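Local coordinates for acetyl xylan esterase (Metagenome, PDB 6XYC), which probably removes both acetyl and feruloyl groups from complex natural xylans, as a bifunctional carbohydrate esterase of the alpha/beta hydrolase clan, at residues 15-18 and 24-27; 137-142 and 146-151; 224-227 and 232-235. All blocks are in the same frame, centred on the assembly; numbering follows the deposited sequence.

In the fold
Contacts 1, 2 and 3 follow one another along the chain without overlap. Contacts 1 and 3 both reach the same mixed sheet, the core of the alpha/beta hydrolase fold, contact 3 through strand 222-227, but lie on opposite sides of the chain's centre, with centres about 29 Å apart. Contact 2 is a separate two-stranded hairpin, its centre about 22 Å from that of contact 1 and 27 Å from that of contact 3. Helix 89-103 receives side chains from both contact 1 and contact 2, whose nearest atoms are about 7 Å apart. Contact 3 holds two residues of the inhibitor pocket; contacts 1 and 2 include none.

Contact 1: 15-18 and 24-27; sequences VNYA and SHNL
At the loop end of a beta hairpin, where strand 8-16 gives way to the connecting loop and strand 26-32 begins, Val15, Asn16 and Tyr17 lie against His25, Asn26 and Leu27. Val15 and Leu27 form an antiparallel hydrogen-bonded pair, with Val15 N to Leu27 O at 2.9 Å and Leu27 N to Val15 O at 2.8 Å. The next pair, Asn16 and Asn26, is non-hydrogen-bonded; its amide planes stand almost perpendicular, and Asn16 ND2 makes only a weak bond to Asn26 OD1, 3.3 Å long. The stronger partner of Asn16 ND2 is Asp20 in the loop, while Asn16 OD1 takes the backbone N of Ala18 at 3.0 Å from above its carbonyl plane, an Asx turn that suits asparagine to a strand end. Past the strand, Tyr17 N still reaches His25 O at 2.9 Å. With chi1 at 62°, Tyr17 CG sits between its own N and carbonyl carbon, which lays the ring against the backbone of 24-27 at His25: His25 O lies over one face, and His25 CB approaches the ring centroid at 4.2 Å in a CH-pi contact. Leu27 CD2 comes obliquely to Tyr17 CD2 at 3.5 Å, and Leu27 itself packs on Ile75 and Ile77 of strand 73-77. The Tyr17 hydroxyl bonds to Asn78 O. The His25 imidazole, beside the methyl of Ala18, is held at both nitrogens, ND1 by Asp20 and NE2 by Asp93 of helix 89-103, which would probably stabilise a protonated ring. This is a hairpin at the antiparallel end of the alpha/beta hydrolase sheet, Tyr17 facing helix 89-103.

Contact 2: 137-142 and 146-151; sequences KTLTSG and VDIEGS
Lys137 lays its aliphatic chain across the side chain of Glu149, CE meeting CB at 3.7 Å, in a beta hairpin formed by strands 138-141 and 144-147. A bend at chi2 (-68°) brings the ammonium back to Asp147, and Lys137 NZ forms a salt bridge with Asp147 OD1 at 3.0 Å on the syn side; its bond to OD2 is weak. The long, flexible lysine can thus cover a neighbour and still reach the carboxylate. The Glu149 carboxylate instead turns to Ser160 and Arg99. Thr138 and Asp147 make the non-hydrogen-bonded pair, while Leu139 and Val146 make the hydrogen-bonded one, with Leu139 N to Val146 O at 3.1 Å and Val146 N to Leu139 O at 2.9 Å. On their face of the hairpin, Leu139 CD1 meets Ile148 CG1 at 3.9 Å, and these branched aliphatics suit the side that packs on Phe129 of helix 122-131. Beyond the paired strands Lys137 O receives two backbone donors, Ile148 N and Glu149 N, from the same face of its plane. Gly150, whose positive phi a residue without a side chain accepts easily, donates its N to Asp147 OD1 at 2.9 Å, from the opposite face of the carboxylate to Lys137 NZ.

Contact 3: 224-227 and 232-235; sequences IIHG and VVPH. With AES (4-(2-aminoethyl)benzenesulfonyl fluoride), chain B.
His226 and Val233 are joined by the one hydrogen bond across this contact: His226 NE2 donates to Val233 O at 2.8 Å. The acceptor lies almost exactly in the imidazole plane, but the donor stands above the plane of the carbonyl, and the N-H...O angle is 151°. On the other side of the ring ND1 bonds to Ser238 OG at the start of helix 236-248. With both nitrogens engaged, the buried imidazole is fixed in rotation, a place suited to histidine because one small flat ring can serve two polar partners. A chi1 of -152°, which puts CG roughly anti to the backbone N, carries the His226 ring from the strand toward the loop.

Ring contacts come next. His235 CA sits over one face of His226, 3.7 Å from its centroid, in a CH-pi contact. The His235 ring turns its edge toward the His226 face as an offset edge-to-face pair, centroids 5.7 Å apart and planes at 76°. The same edge meets backbone oxygen: His235 CD2 lies 3.6 Å from Gly227 O, and His235 NE2 bonds to Ser256 OG on strand 252-257.

In the alpha/beta hydrolase fold, the loop after a strand such as 222-227 commonly carries the triad acid. Here that loop holds Asp230, whose OD1 accepts from the backbone N of both Val232 and Val233 and which, with Ser121 and His262, fits a Ser-His-Asp triad.

Apolar contacts run to the inhibitor. Val232 CG1 touches C2 of the AES ring at 3.4 Å and Val233 CG2 reaches its C1 at 3.8 Å, so compact branched side chains line the pocket beside the aromatic ring. The other branch of Val233 turns back to the strand, CG1 lying 3.9 Å from His226 CE1.

Contact 1: 15-18 and 24-27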
ATOM      1  N   VAL A  15      14.439  10.836  -3.657  1.00 26.75           N
ATOM      2  CA  VAL A  15      14.965  10.936  -2.303  1.00 27.67           C
ATOM      3  C   VAL A  15      15.086   9.522  -1.757  1.00 26.21           C
ATOM      4  O   VAL A  15      14.099   8.780  -1.710  1.00 24.14           O
ATOM      5  CB  VAL A  15      14.046  11.795  -1.423  1.00 27.13           C
ATOM      6  CG1 VAL A  15      14.538  11.806   0.002  1.00 29.82           C
ATOM      7  CG2 VAL A  15      13.939  13.207  -1.996  1.00 30.50           C
ATOM      8  N   ASN A  16      16.296   9.129  -1.376  1.00 27.24           N
ATOM      9  CA  ASN A  16      16.507   7.803  -0.813  1.00 28.43           C
ATOM     10  C   ASN A  16      16.037   7.792   0.636  1.00 26.77           C
ATOM     11  O   ASN A  16      16.403   8.673   1.422  1.00 25.55           O
ATOM     12  CB  ASN A  16      17.978   7.405  -0.903  1.00 28.25           C
ATOM     13  CG  ASN A  16      18.210   5.962  -0.503  1.00 26.65           C
ATOM     14  OD1 ASN A  16      18.371   5.653   0.679  1.00 29.14           O
ATOM     15  ND2 ASN A  16      18.214   5.063  -1.488  1.00 29.95           N
ATOM     16  N   TYR A  17      15.218   6.799   0.989  1.00 27.85           N
ATOM     17  CA  TYR A  17      14.662   6.709   2.332  1.00 25.14           C
ATOM     18  C   TYR A  17      15.339   5.650   3.190  1.00 28.24           C
ATOM     19  O   TYR A  17      15.006   5.532   4.375  1.00 27.81           O
ATOM     20  CB  TYR A  17      13.145   6.448   2.268  1.00 25.94           C
ATOM     21  CG  TYR A  17      12.716   5.146   1.610  1.00 25.39           C
ATOM     22  CD1 TYR A  17      12.852   3.932   2.270  1.00 23.22           C
ATOM     23  CD2 TYR A  17      12.142   5.144   0.342  1.00 24.75           C
ATOM     24  CE1 TYR A  17      12.452   2.751   1.681  1.00 25.65           C
ATOM     25  CE2 TYR A  17      11.739   3.965  -0.255  1.00 23.63           C
ATOM     26  CZ  TYR A  17      11.893   2.776   0.421  1.00 25.23           C
ATOM     27  OH  TYR A  17      11.497   1.595  -0.168  1.00 26.35           O
ATOM     28  N   ALA A  18      16.279   4.882   2.636  1.00 25.78           N
ATOM     29  CA  ALA A  18      16.950   3.819   3.370  1.00 28.17           C
ATOM     30  C   ALA A  18      18.422   4.117   3.634  1.00 31.05           C
ATOM     31  O   ALA A  18      19.165   3.215   4.041  1.00 26.37           O
ATOM     32  CB  ALA A  18      16.828   2.495   2.616  1.00 27.57           C
ATOM     33  N   SER A  24      15.593   1.278  -5.740  1.00 29.44           N
ATOM     34  CA  SER A  24      14.455   0.605  -5.128  1.00 25.68           C
ATOM     35  C   SER A  24      14.073   1.203  -3.785  1.00 26.70           C
ATOM     36  O   SER A  24      12.989   0.900  -3.278  1.00 26.93           O
ATOM     37  CB  SER A  24      14.769  -0.882  -4.957  1.00 25.69           C
ATOM     38  OG  SER A  24      15.930  -1.063  -4.159  1.00 30.08           O
ATOM     39  N   HIS A  25      14.931   2.034  -3.194  1.00 27.63           N
ATOM     40  CA  HIS A  25      14.648   2.684  -1.923  1.00 26.13           C
ATOM     41  C   HIS A  25      14.550   4.198  -2.081  1.00 26.54           C
ATOM     42  O   HIS A  25      14.903   4.948  -1.166  1.00 23.80           O
ATOM     43  CB  HIS A  25      15.709   2.321  -0.885  1.00 28.21           C
ATOM     44  CG  HIS A  25      15.578   0.929  -0.352  1.00 29.99           C
ATOM     45  ND1 HIS A  25      16.660   0.206   0.106  1.00 31.12           N
ATOM     46  CD2 HIS A  25      14.496   0.126  -0.202  1.00 29.36           C
ATOM     47  CE1 HIS A  25      16.249  -0.983   0.513  1.00 29.74           C
ATOM     48  NE2 HIS A  25      14.940  -1.056   0.338  1.00 29.63           N
ATOM     49  N   ASN A  26      14.090   4.654  -3.240  1.00 24.81           N
ATOM     50  CA  ASN A  26      13.824   6.063  -3.479  1.00 23.94           C
ATOM     51  C   ASN A  26      12.332   6.349  -3.383  1.00 24.43           C
ATOM     52  O   ASN A  26      11.493   5.465  -3.556  1.00 23.80           O
ATOM     53  CB  ASN A  26      14.336   6.494  -4.853  1.00 26.38           C
ATOM     54  CG  ASN A  26      15.840   6.612  -4.909  1.00 29.20           C
ATOM     55  OD1 ASN A  26      16.523   6.591  -3.889  1.00 26.76           O
ATOM     56  ND2 ASN A  26      16.367   6.751  -6.125  1.00 31.67           N
ATOM     57  N   LEU A  27      12.011   7.611  -3.119  1.00 23.30           N
ATOM     58  CA  LEU A  27      10.633   8.072  -3.151  1.00 23.90           C
ATOM     59  C   LEU A  27      10.587   9.476  -3.732  1.00 26.24           C
ATOM     60  O   LEU A  27      11.609  10.158  -3.836  1.00 23.25           O
ATOM     61  CB  LEU A  27       9.998   8.051  -1.753  1.00 21.66           C
ATOM     62  CG  LEU A  27      10.754   8.689  -0.591  1.00 26.49           C
ATOM     63  CD1 LEU A  27      10.589  10.190  -0.587  1.00 25.09           C
ATOM     64  CD2 LEU A  27      10.253   8.070   0.716  1.00 23.26           C
TER

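Contact 2: 137-142 and 146-151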
ATOM      1  N   LYS A 137       6.153  -6.111  15.057  1.00 30.75           N
ATOM      2  CA  LYS A 137       7.533  -6.304  14.632  1.00 32.12           C
ATOM      3  C   LYS A 137       7.700  -7.553  13.777  1.00 31.71           C
ATOM      4  O   LYS A 137       8.367  -7.514  12.739  1.00 30.08           O
ATOM      5  CB  LYS A 137       8.461  -6.382  15.853  1.00 34.87           C
ATOM      6  CG  LYS A 137       9.760  -5.592  15.714  1.00 48.10           C
ATOM      7  CD  LYS A 137      10.680  -6.189  14.666  1.00 51.20           C
ATOM      8  CE  LYS A 137      11.858  -5.267  14.377  1.00 44.28           C
ATOM      9  NZ  LYS A 137      12.889  -5.894  13.493  1.00 45.96           N
ATOM     10  N   THR A 138       7.107  -8.665  14.196  1.00 29.67           N
ATOM     11  CA  THR A 138       7.260  -9.930  13.496  1.00 30.73           C
ATOM     12  C   THR A 138       5.922 -10.651  13.457  1.00 30.47           C
ATOM     13  O   THR A 138       5.021 -10.381  14.255  1.00 30.08           O
ATOM     14  CB  THR A 138       8.316 -10.827  14.162  1.00 33.12           C
ATOM     15  OG1 THR A 138       7.839 -11.269  15.439  1.00 33.65           O
ATOM     16  CG2 THR A 138       9.625 -10.072  14.348  1.00 31.30           C
ATOM     17  N   LEU A 139       5.808 -11.578  12.508  1.00 32.67           N
ATOM     18  CA  LEU A 139       4.657 -12.459  12.389  1.00 29.66           C
ATOM     19  C   LEU A 139       5.161 -13.882  12.220  1.00 31.40           C
ATOM     20  O   LEU A 139       6.193 -14.111  11.583  1.00 32.25           O
ATOM     21  CB  LEU A 139       3.776 -12.052  11.210  1.00 29.28           C
ATOM     22  CG  LEU A 139       2.979 -10.766  11.416  1.00 27.50           C
ATOM     23  CD1 LEU A 139       2.302 -10.357  10.122  1.00 28.93           C
ATOM     24  CD2 LEU A 139       1.954 -10.914  12.541  1.00 31.27           C
ATOM     25  N   THR A 140       4.443 -14.833  12.807  1.00 29.66           N
ATOM     26  CA  THR A 140       4.851 -16.229  12.778  1.00 31.86           C
ATOM     27  C   THR A 140       3.689 -17.102  12.335  1.00 27.60           C
ATOM     28  O   THR A 140       2.548 -16.886  12.749  1.00 29.50           O
ATOM     29  CB  THR A 140       5.346 -16.691  14.157  1.00 31.03           C
ATOM     30  OG1 THR A 140       6.496 -15.927  14.545  1.00 35.96           O
ATOM     31  CG2 THR A 140       5.698 -18.172  14.123  1.00 31.28           C
ATOM     32  N   SER A 141       3.991 -18.080  11.484  1.00 30.85           N
ATOM     33  CA  SER A 141       3.048 -19.132  11.125  1.00 31.91           C
ATOM     34  C   SER A 141       3.817 -20.443  11.130  1.00 31.69           C
ATOM     35  O   SER A 141       4.791 -20.589  10.385  1.00 30.10           O
ATOM     36  CB  SER A 141       2.414 -18.882   9.757  1.00 31.55           C
ATOM     37  OG  SER A 141       1.374 -19.815   9.526  1.00 32.58           O
ATOM     38  N   GLY A 142       3.396 -21.383  11.973  1.00 34.87           N
ATOM     39  CA  GLY A 142       4.145 -22.624  12.116  1.00 35.57           C
ATOM     40  C   GLY A 142       5.555 -22.329  12.590  1.00 36.20           C
ATOM     41  O   GLY A 142       5.766 -21.598  13.565  1.00 34.44           O
ATOM     42  N   VAL A 146       8.623 -14.128   9.970  1.00 32.05           N
ATOM     43  CA  VAL A 146       9.085 -13.056   9.096  1.00 29.06           C
ATOM     44  C   VAL A 146       9.143 -11.751   9.878  1.00 29.78           C
ATOM     45  O   VAL A 146       8.258 -11.452  10.688  1.00 24.96           O
ATOM     46  CB  VAL A 146       8.195 -12.896   7.842  1.00 26.24           C
ATOM     47  CG1 VAL A 146       8.300 -14.126   6.954  1.00 27.83           C
ATOM     48  CG2 VAL A 146       6.757 -12.618   8.240  1.00 27.36           C
ATOM     49  N   ASP A 147      10.190 -10.974   9.616  1.00 26.58           N
ATOM     50  CA  ASP A 147      10.403  -9.681  10.254  1.00 28.51           C
ATOM     51  C   ASP A 147       9.703  -8.614   9.418  1.00 29.34           C
ATOM     52  O   ASP A 147      10.158  -8.276   8.322  1.00 28.76           O
ATOM     53  CB  ASP A 147      11.902  -9.407  10.376  1.00 32.99           C
ATOM     54  CG  ASP A 147      12.211  -8.088  11.044  1.00 30.88           C
ATOM     55  OD1 ASP A 147      11.269  -7.372  11.440  1.00 34.23           O
ATOM     56  OD2 ASP A 147      13.411  -7.768  11.175  1.00 35.56           O
ATOM     57  N   ILE A 148       8.595  -8.087   9.937  1.00 30.41           N
ATOM     58  CA  ILE A 148       7.783  -7.130   9.194  1.00 29.32           C
ATOM     59  C   ILE A 148       8.362  -5.725   9.311  1.00 30.33           C
ATOM     60  O   ILE A 148       8.568  -5.039   8.304  1.00 28.42           O
ATOM     61  CB  ILE A 148       6.325  -7.182   9.692  1.00 29.90           C
ATOM     62  CG1 ILE A 148       5.701  -8.546   9.380  1.00 31.11           C
ATOM     63  CG2 ILE A 148       5.508  -6.050   9.088  1.00 29.82           C
ATOM     64  CD1 ILE A 148       5.754  -8.947   7.932  1.00 30.29           C
ATOM     65  N   GLU A 149       8.632  -5.277  10.539  1.00 29.73           N
ATOM     66  CA  GLU A 149       9.159  -3.932  10.749  1.00 30.44           C
ATOM     67  C   GLU A 149      10.501  -3.747  10.051  1.00 29.83           C
ATOM     68  O   GLU A 149      10.732  -2.725   9.397  1.00 26.59           O
ATOM     69  CB  GLU A 149       9.290  -3.658  12.247  1.00 32.70           C
ATOM     70  CG  GLU A 149       9.968  -2.349  12.594  1.00 32.59           C
ATOM     71  CD  GLU A 149       9.084  -1.143  12.325  1.00 29.78           C
ATOM     72  OE1 GLU A 149       7.898  -1.338  11.982  1.00 31.87           O
ATOM     73  OE2 GLU A 149       9.579  -0.002  12.474  1.00 32.10           O
ATOM     74  N   GLY A 150      11.402  -4.714  10.190  1.00 29.49           N
ATOM     75  CA  GLY A 150      12.713  -4.616   9.579  1.00 30.82           C
ATOM     76  C   GLY A 150      13.612  -3.614  10.283  1.00 31.77           C
ATOM     77  O   GLY A 150      13.246  -2.953  11.260  1.00 28.07           O
ATOM     78  N   SER A 151      14.831  -3.512   9.753  1.00 31.39           N
ATOM     79  CA  SER A 151      15.870  -2.664  10.325  1.00 31.78           C
ATOM     80  C   SER A 151      16.504  -1.760   9.273  1.00 33.13           C
ATOM     81  O   SER A 151      17.641  -1.312   9.449  1.00 31.34           O
ATOM     82  CB  SER A 151      16.969  -3.502  10.978  1.00 36.02           C
ATOM     83  OG  SER A 151      16.554  -4.073  12.208  1.00 49.62           O
TER

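Contact 3: 224-227 and 232-235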
ATOM      1  N   ILE A 224     -11.914  -0.002   0.610  1.00 21.50           N
ATOM      2  CA  ILE A 224     -11.571  -1.021  -0.378  1.00 24.11           C
ATOM      3  C   ILE A 224     -12.363  -0.730  -1.646  1.00 23.60           C
ATOM      4  O   ILE A 224     -13.587  -0.558  -1.590  1.00 23.47           O
ATOM      5  CB  ILE A 224     -11.879  -2.438   0.139  1.00 23.55           C
ATOM      6  CG1 ILE A 224     -11.236  -2.676   1.507  1.00 24.03           C
ATOM      7  CG2 ILE A 224     -11.418  -3.482  -0.870  1.00 21.50           C
ATOM      8  CD1 ILE A 224     -11.875  -3.808   2.276  1.00 25.25           C
ATOM      9  N   ILE A 225     -11.673  -0.687  -2.782  1.00 21.04           N
ATOM     10  CA  ILE A 225     -12.289  -0.398  -4.071  1.00 22.37           C
ATOM     11  C   ILE A 225     -11.862  -1.484  -5.050  1.00 23.89           C
ATOM     12  O   ILE A 225     -10.662  -1.734  -5.219  1.00 20.81           O
ATOM     13  CB  ILE A 225     -11.888   0.994  -4.592  1.00 22.64           C
ATOM     14  CG1 ILE A 225     -12.134   2.060  -3.525  1.00 25.67           C
ATOM     15  CG2 ILE A 225     -12.663   1.326  -5.854  1.00 24.40           C
ATOM     16  CD1 ILE A 225     -11.608   3.424  -3.872  1.00 24.95           C
ATOM     17  N   HIS A 226     -12.838  -2.122  -5.701  1.00 23.07           N
ATOM     18  CA  HIS A 226     -12.541  -3.246  -6.581  1.00 23.41           C
ATOM     19  C   HIS A 226     -13.582  -3.327  -7.685  1.00 22.91           C
ATOM     20  O   HIS A 226     -14.786  -3.251  -7.418  1.00 23.64           O
ATOM     21  CB  HIS A 226     -12.493  -4.556  -5.789  1.00 21.20           C
ATOM     22  CG  HIS A 226     -11.603  -5.597  -6.390  1.00 20.81           C
ATOM     23  ND1 HIS A 226     -10.624  -6.242  -5.667  1.00 21.28           N
ATOM     24  CD2 HIS A 226     -11.551  -6.114  -7.641  1.00 20.36           C
ATOM     25  CE1 HIS A 226      -9.998  -7.105  -6.450  1.00 21.90           C
ATOM     26  NE2 HIS A 226     -10.540  -7.046  -7.653  1.00 23.41           N
ATOM     27  N   GLY A 227     -13.110  -3.477  -8.921  1.00 23.24           N
ATOM     28  CA  GLY A 227     -14.015  -3.615 -10.051  1.00 23.01           C
ATOM     29  C   GLY A 227     -14.565  -5.031 -10.130  1.00 22.75           C
ATOM     30  O   GLY A 227     -13.840  -6.013  -9.977  1.00 23.32           O
ATOM     31  N   VAL A 232      -7.676  -9.645 -13.378  1.00 24.65           N
ATOM     32  CA  VAL A 232      -6.290  -9.849 -12.971  1.00 21.91           C
ATOM     33  C   VAL A 232      -6.236 -10.266 -11.504  1.00 25.83           C
ATOM     34  O   VAL A 232      -5.663 -11.310 -11.163  1.00 26.38           O
ATOM     35  CB  VAL A 232      -5.447  -8.588 -13.219  1.00 23.98           C
ATOM     36  CG1 VAL A 232      -4.020  -8.801 -12.741  1.00 26.37           C
ATOM     37  CG2 VAL A 232      -5.462  -8.219 -14.696  1.00 24.74           C
ATOM     38  N   VAL A 233      -6.812  -9.451 -10.629  1.00 22.28           N
ATOM     39  CA  VAL A 233      -7.028  -9.810  -9.231  1.00 21.19           C
ATOM     40  C   VAL A 233      -8.529  -9.927  -9.018  1.00 23.85           C
ATOM     41  O   VAL A 233      -9.250  -8.933  -9.199  1.00 23.48           O
ATOM     42  CB  VAL A 233      -6.419  -8.776  -8.272  1.00 21.84           C
ATOM     43  CG1 VAL A 233      -6.721  -9.164  -6.833  1.00 22.85           C
ATOM     44  CG2 VAL A 233      -4.924  -8.651  -8.502  1.00 27.27           C
ATOM     45  N   PRO A 234      -9.061 -11.092  -8.645  1.00 23.31           N
ATOM     46  CA  PRO A 234     -10.522 -11.245  -8.606  1.00 21.18           C
ATOM     47  C   PRO A 234     -11.180 -10.447  -7.487  1.00 23.35           C
ATOM     48  O   PRO A 234     -10.644 -10.307  -6.382  1.00 21.95           O
ATOM     49  CB  PRO A 234     -10.724 -12.754  -8.419  1.00 26.40           C
ATOM     50  CG  PRO A 234      -9.436 -13.251  -7.827  1.00 23.00           C
ATOM     51  CD  PRO A 234      -8.357 -12.364  -8.374  1.00 23.40           C
ATOM     52  N   HIS A 235     -12.359  -9.918  -7.824  1.00 21.81           N
ATOM     53  CA  HIS A 235     -13.244  -9.210  -6.901  1.00 23.66           C
ATOM     54  C   HIS A 235     -13.413  -9.945  -5.575  1.00 22.35           C
ATOM     55  O   HIS A 235     -13.542  -9.314  -4.515  1.00 22.23           O
ATOM     56  CB  HIS A 235     -14.580  -9.043  -7.637  1.00 24.75           C
ATOM     57  CG  HIS A 235     -15.582  -8.161  -6.965  1.00 23.93           C
ATOM     58  ND1 HIS A 235     -16.609  -8.666  -6.199  1.00 23.04           N
ATOM     59  CD2 HIS A 235     -15.777  -6.821  -7.025  1.00 23.44           C
ATOM     60  CE1 HIS A 235     -17.360  -7.669  -5.767  1.00 27.05           C
ATOM     61  NE2 HIS A 235     -16.876  -6.539  -6.252  1.00 25.97           N
TER
HETATM   62  C3  AES B 701      -1.312 -10.113 -10.525  1.00 36.99           C
HETATM   63  C2  AES B 701      -1.446  -8.758 -10.473  1.00 40.03           C
HETATM   64  C1  AES B 701      -1.225  -8.108  -9.297  1.00 28.39           C
HETATM   65  S   AES B 701      -1.371  -6.380  -9.320  1.00 28.32           S
HETATM   66  O1S AES B 701      -0.084  -5.756  -8.917  1.00 25.03           O
HETATM   67  O2S AES B 701      -1.460  -5.930 -10.705  1.00 28.77           O
HETATM   68  C6  AES B 701      -0.877  -8.771  -8.164  1.00 36.78           C
HETATM   69  C5  AES B 701      -0.742 -10.143  -8.213  1.00 40.82           C
HETATM   70  C4  AES B 701      -0.955 -10.810  -9.397  1.00 49.44           C
HETATM   71  C7  AES B 701      -0.822 -12.368  -9.468  1.00 42.50           C
HETATM   72  C8  AES B 701      -1.750 -13.034  -8.421  1.00 35.40           C
HETATM   73  N8  AES B 701      -1.851 -14.412  -8.767  1.00 34.80           N